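Local coordinates for exopolysaccharide biosynthesis protein (Pantoea stewartii subsp. stewartii DC283, PDB 6TGF) that modifies the glycan of the bacterial biofilm, probably as a hydrolase, and has a parallel beta-helix fold like that of bacteriophage tailspikes, at residues 166-178 against 185-197. Residues are numbered along the deposited sequence; the frame is centred on the assembly and turned at random.
With EDO (1,2-ethanediol), chain C.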
# COMPACT_ATOMS: atom_id res chain seq x y z
N LEU B 166 40.67 -33.60 -21.40
CA LEU B 166 40.30 -32.49 -20.48
C LEU B 166 38.77 -32.44 -20.33
O LEU B 166 38.17 -33.53 -20.20
CB LEU B 166 40.87 -31.17 -21.01
CG LEU B 166 42.37 -31.14 -21.34
CD1 LEU B 166 42.82 -29.72 -21.66
CD2 LEU B 166 43.20 -31.72 -20.20
N ILE B 167 38.17 -31.25 -20.36
CA ILE B 167 36.70 -31.03 -20.15
C ILE B 167 36.01 -31.12 -21.51
O ILE B 167 36.35 -30.33 -22.41
CB ILE B 167 36.42 -29.68 -19.46
CG1 ILE B 167 37.37 -29.42 -18.29
CG2 ILE B 167 34.97 -29.58 -19.04
CD1 ILE B 167 38.47 -28.43 -18.59
N GLY B 168 35.06 -32.05 -21.64
CA GLY B 168 34.32 -32.32 -22.89
C GLY B 168 32.97 -31.62 -22.92
O GLY B 168 32.60 -30.99 -21.91
N GLU B 169 32.26 -31.73 -24.05
CA GLU B 169 30.91 -31.14 -24.27
C GLU B 169 29.94 -32.26 -24.69
O GLU B 169 30.37 -33.17 -25.42
CB GLU B 169 30.96 -30.03 -25.32
CG GLU B 169 29.70 -29.18 -25.35
CD GLU B 169 29.85 -27.83 -26.03
OE1 GLU B 169 29.29 -26.84 -25.50
OE2 GLU B 169 30.51 -27.77 -27.08
N ILE B 170 28.69 -32.18 -24.23
CA ILE B 170 27.61 -33.17 -24.48
C ILE B 170 26.36 -32.42 -24.94
O ILE B 170 25.97 -31.43 -24.32
CB ILE B 170 27.37 -34.04 -23.23
CG1 ILE B 170 28.63 -34.82 -22.85
CG2 ILE B 170 26.17 -34.96 -23.41
CD1 ILE B 170 28.46 -35.80 -21.71
N PRO B 171 25.72 -32.83 -26.06
CA PRO B 171 24.63 -32.05 -26.65
C PRO B 171 23.28 -32.08 -25.91
O PRO B 171 22.59 -31.07 -25.96
CB PRO B 171 24.48 -32.66 -28.05
CG PRO B 171 24.96 -34.09 -27.91
CD PRO B 171 26.03 -34.04 -26.83
N SER B 172 22.92 -33.19 -25.25
CA SER B 172 21.60 -33.41 -24.60
C SER B 172 21.75 -34.26 -23.33
O SER B 172 22.81 -34.89 -23.17
CB SER B 172 20.64 -34.05 -25.57
OG SER B 172 21.09 -35.34 -25.95
N VAL B 173 20.72 -34.27 -22.47
CA VAL B 173 20.71 -35.10 -21.22
C VAL B 173 20.58 -36.57 -21.63
O VAL B 173 21.14 -37.43 -20.92
CB VAL B 173 19.61 -34.70 -20.22
CG1 VAL B 173 19.62 -33.21 -19.90
CG2 VAL B 173 18.22 -35.13 -20.65
N ASP B 174 19.85 -36.85 -22.72
CA ASP B 174 19.74 -38.19 -23.35
C ASP B 174 21.16 -38.77 -23.50
O ASP B 174 21.37 -39.93 -23.09
CB ASP B 174 19.02 -38.13 -24.70
CG ASP B 174 17.52 -37.94 -24.61
OD1 ASP B 174 16.98 -37.94 -23.48
OD2 ASP B 174 16.89 -37.78 -25.68
N ASP B 175 22.08 -37.98 -24.05
CA ASP B 175 23.50 -38.37 -24.28
C ASP B 175 24.26 -38.35 -22.95
O ASP B 175 25.16 -39.21 -22.78
CB ASP B 175 24.16 -37.47 -25.33
CG ASP B 175 23.61 -37.68 -26.73
OD1 ASP B 175 23.71 -38.82 -27.23
OD2 ASP B 175 23.08 -36.72 -27.31
N LEU B 176 23.92 -37.43 -22.04
CA LEU B 176 24.56 -37.29 -20.70
C LEU B 176 24.29 -38.55 -19.86
O LEU B 176 25.23 -39.01 -19.18
CB LEU B 176 24.03 -36.04 -19.99
CG LEU B 176 24.70 -35.70 -18.66
CD1 LEU B 176 26.15 -35.32 -18.86
CD2 LEU B 176 23.95 -34.58 -17.96
N ARG B 177 23.06 -39.07 -19.91
CA ARG B 177 22.62 -40.27 -19.14
C ARG B 177 23.30 -41.53 -19.68
O ARG B 177 23.25 -42.56 -18.98
CB ARG B 177 21.10 -40.41 -19.19
CG ARG B 177 20.35 -39.43 -18.30
CD ARG B 177 18.89 -39.33 -18.69
NE ARG B 177 18.12 -38.48 -17.80
CZ ARG B 177 16.90 -38.02 -18.05
NH1 ARG B 177 16.28 -38.33 -19.18
NH2 ARG B 177 16.29 -37.25 -17.17
N LYS B 178 23.89 -41.46 -20.88
CA LYS B 178 24.56 -42.60 -21.56
C LYS B 178 26.08 -42.49 -21.44
O LYS B 178 26.77 -43.48 -21.78
CB LYS B 178 24.13 -42.65 -23.03
CG LYS B 178 22.71 -43.16 -23.27
CD LYS B 178 22.19 -42.87 -24.66
CE LYS B 178 20.99 -43.72 -25.03
NZ LYS B 178 20.54 -43.46 -26.42
N GLY B 185 34.35 -36.91 -9.95
CA GLY B 185 34.59 -35.46 -9.96
C GLY B 185 34.94 -34.94 -11.35
O GLY B 185 35.25 -33.74 -11.45
N ALA B 186 34.91 -35.80 -12.37
CA ALA B 186 35.15 -35.45 -13.79
C ALA B 186 34.13 -34.40 -14.23
O ALA B 186 32.92 -34.63 -14.00
CB ALA B 186 35.08 -36.69 -14.65
N LYS B 187 34.59 -33.30 -14.81
CA LYS B 187 33.74 -32.15 -15.23
C LYS B 187 33.36 -32.31 -16.70
O LYS B 187 34.23 -32.72 -17.50
CB LYS B 187 34.45 -30.82 -14.98
CG LYS B 187 34.66 -30.48 -13.51
CD LYS B 187 35.20 -29.09 -13.27
CE LYS B 187 36.08 -29.01 -12.04
NZ LYS B 187 36.12 -27.65 -11.47
N ILE B 188 32.10 -32.00 -17.03
CA ILE B 188 31.55 -32.03 -18.41
C ILE B 188 30.68 -30.79 -18.60
O ILE B 188 30.24 -30.21 -17.59
CB ILE B 188 30.79 -33.35 -18.67
CG1 ILE B 188 30.84 -33.77 -20.14
CG2 ILE B 188 29.36 -33.29 -18.15
CD1 ILE B 188 32.20 -34.21 -20.61
N LYS B 189 30.46 -30.39 -19.86
CA LYS B 189 29.70 -29.17 -20.24
C LYS B 189 28.51 -29.59 -21.11
O LYS B 189 28.75 -30.01 -22.25
CB LYS B 189 30.64 -28.20 -20.94
CG LYS B 189 30.27 -26.73 -20.82
CD LYS B 189 29.34 -26.26 -21.91
CE LYS B 189 28.67 -24.94 -21.57
NZ LYS B 189 29.68 -23.88 -21.30
N LEU B 190 27.29 -29.52 -20.57
CA LEU B 190 26.04 -29.83 -21.31
C LEU B 190 25.60 -28.58 -22.09
O LEU B 190 25.29 -27.56 -21.44
CB LEU B 190 24.95 -30.28 -20.33
CG LEU B 190 23.61 -30.67 -20.95
CD1 LEU B 190 23.75 -31.88 -21.86
CD2 LEU B 190 22.56 -30.94 -19.88
N LYS B 191 25.60 -28.65 -23.43
CA LYS B 191 25.23 -27.54 -24.34
C LYS B 191 23.79 -27.10 -24.04
O LYS B 191 23.55 -25.88 -23.95
CB LYS B 191 25.38 -27.96 -25.80
CG LYS B 191 25.11 -26.86 -26.83
CD LYS B 191 24.80 -27.39 -28.21
CE LYS B 191 23.78 -26.55 -28.95
NZ LYS B 191 22.41 -26.77 -28.43
N SER B 192 22.88 -28.06 -23.91
CA SER B 192 21.44 -27.82 -23.59
C SER B 192 20.78 -29.11 -23.09
O SER B 192 21.37 -30.19 -23.29
CB SER B 192 20.72 -27.25 -24.78
OG SER B 192 19.73 -28.14 -25.27
N TRP B 193 19.61 -28.98 -22.48
CA TRP B 193 18.77 -30.12 -22.00
C TRP B 193 18.36 -30.97 -23.21
O TRP B 193 18.73 -32.16 -23.24
CB TRP B 193 17.55 -29.61 -21.22
CG TRP B 193 17.05 -30.56 -20.18
CD1 TRP B 193 17.19 -30.44 -18.83
CD2 TRP B 193 16.30 -31.77 -20.39
NE1 TRP B 193 16.59 -31.49 -18.19
CE2 TRP B 193 16.04 -32.33 -19.12
CE3 TRP B 193 15.84 -32.45 -21.53
CZ2 TRP B 193 15.34 -33.52 -18.96
CZ3 TRP B 193 15.14 -33.62 -21.37
CH2 TRP B 193 14.90 -34.15 -20.10
N HIS B 194 17.64 -30.36 -24.15
CA HIS B 194 17.15 -30.99 -25.41
C HIS B 194 18.14 -30.70 -26.55
O HIS B 194 18.74 -29.63 -26.58
CB HIS B 194 15.75 -30.48 -25.76
CG HIS B 194 14.70 -30.89 -24.78
ND1 HIS B 194 14.22 -32.18 -24.72
CD2 HIS B 194 14.04 -30.19 -23.83
CE1 HIS B 194 13.30 -32.26 -23.78
NE2 HIS B 194 13.18 -31.06 -23.22
N PRO B 195 18.32 -31.63 -27.52
CA PRO B 195 19.26 -31.41 -28.62
C PRO B 195 18.96 -30.13 -29.42
O PRO B 195 17.88 -30.02 -29.97
CB PRO B 195 19.08 -32.65 -29.51
CG PRO B 195 18.49 -33.71 -28.60
CD PRO B 195 17.65 -32.94 -27.60
N GLY B 196 19.92 -29.20 -29.44
CA GLY B 196 19.97 -28.06 -30.37
C GLY B 196 19.07 -26.89 -29.99
O GLY B 196 18.78 -26.08 -30.88
N LEU B 197 18.65 -26.79 -28.72
CA LEU B 197 17.78 -25.69 -28.21
C LEU B 197 18.60 -24.66 -27.41
O LEU B 197 18.08 -23.56 -27.17
CB LEU B 197 16.67 -26.27 -27.33
CG LEU B 197 15.68 -27.22 -28.02
CD1 LEU B 197 14.39 -27.31 -27.22
CD2 LEU B 197 15.37 -26.77 -29.44
C1 EDO C . 14.77 -34.57 -26.92
O1 EDO C . 15.02 -35.36 -25.78
C2 EDO C . 13.38 -34.67 -27.43
O2 EDO C . 12.43 -34.97 -26.43
O HOH W 1 22.52 -30.01 -28.55
O HOH W 2 17.52 -34.88 -24.06
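Trp-193 O is gripped by two donors. Val-173 N reaches it at 3.0 Å, lying in the carbonyl plane, and water 2 donates to it at 3.1 Å. The same water meets O1 of the bound ethanediol, which in turn donates to Asp-174 OD2. Val-173 also covers the indole of its bonding partner. Its CG2 sits over one face, 3.4 Å from the centroid of the six-membered ring of Trp-193, a CH-pi contact 9° off the ring normal. CG1 sits over the five-membered ring, about equally far from its five atoms. With CG1 beside the backbone N (chi1 -51°) and CG2 between N and the carbonyl carbon, both methyls lie against the indole. Trp-193 NE1 bonds to Gln-215 O, and His-194 NE2 to Gly-242 O.

Strands 168-170 and 187-190 run parallel, joined through helix 173-176 in a short beta-alpha-beta unit. In their small mixed sheet 168-170 is an outermost strand within this chain, and 202-207 lies beyond 187-190. Three backbone bonds run along the strands and just past them: Lys-189 N to Gly-168 O, Ile-170 N to Lys-189 O and Lys-191 N to Ile-170 O.

Ile-170, Ile-188 and Leu-190 share the buried face of the pair. The Ile-170 and Ile-188 side chains meet at about a right angle, CD1 of Ile-170 being 3.5 Å from CG1 of Ile-188. Leu-176 comes down from the helix, its CD1 3.9 Å from Ile-188 CG2. Leu-190 CD2 packs against Val-173 CG1. Phe-219 and Trp-226 also touch this apolar group. On the exposed face, Glu-169 and Lys-189 lie side by side, but their charged ends do not touch.

Ser-172 N-caps the helix. Its OG donates to Asp-175 OD2 from above the carboxylate plane and accepts a weak bond from Asp-175 N. Water 1 ties Pro-171 O to Lys-191 NZ and Gly-196 N.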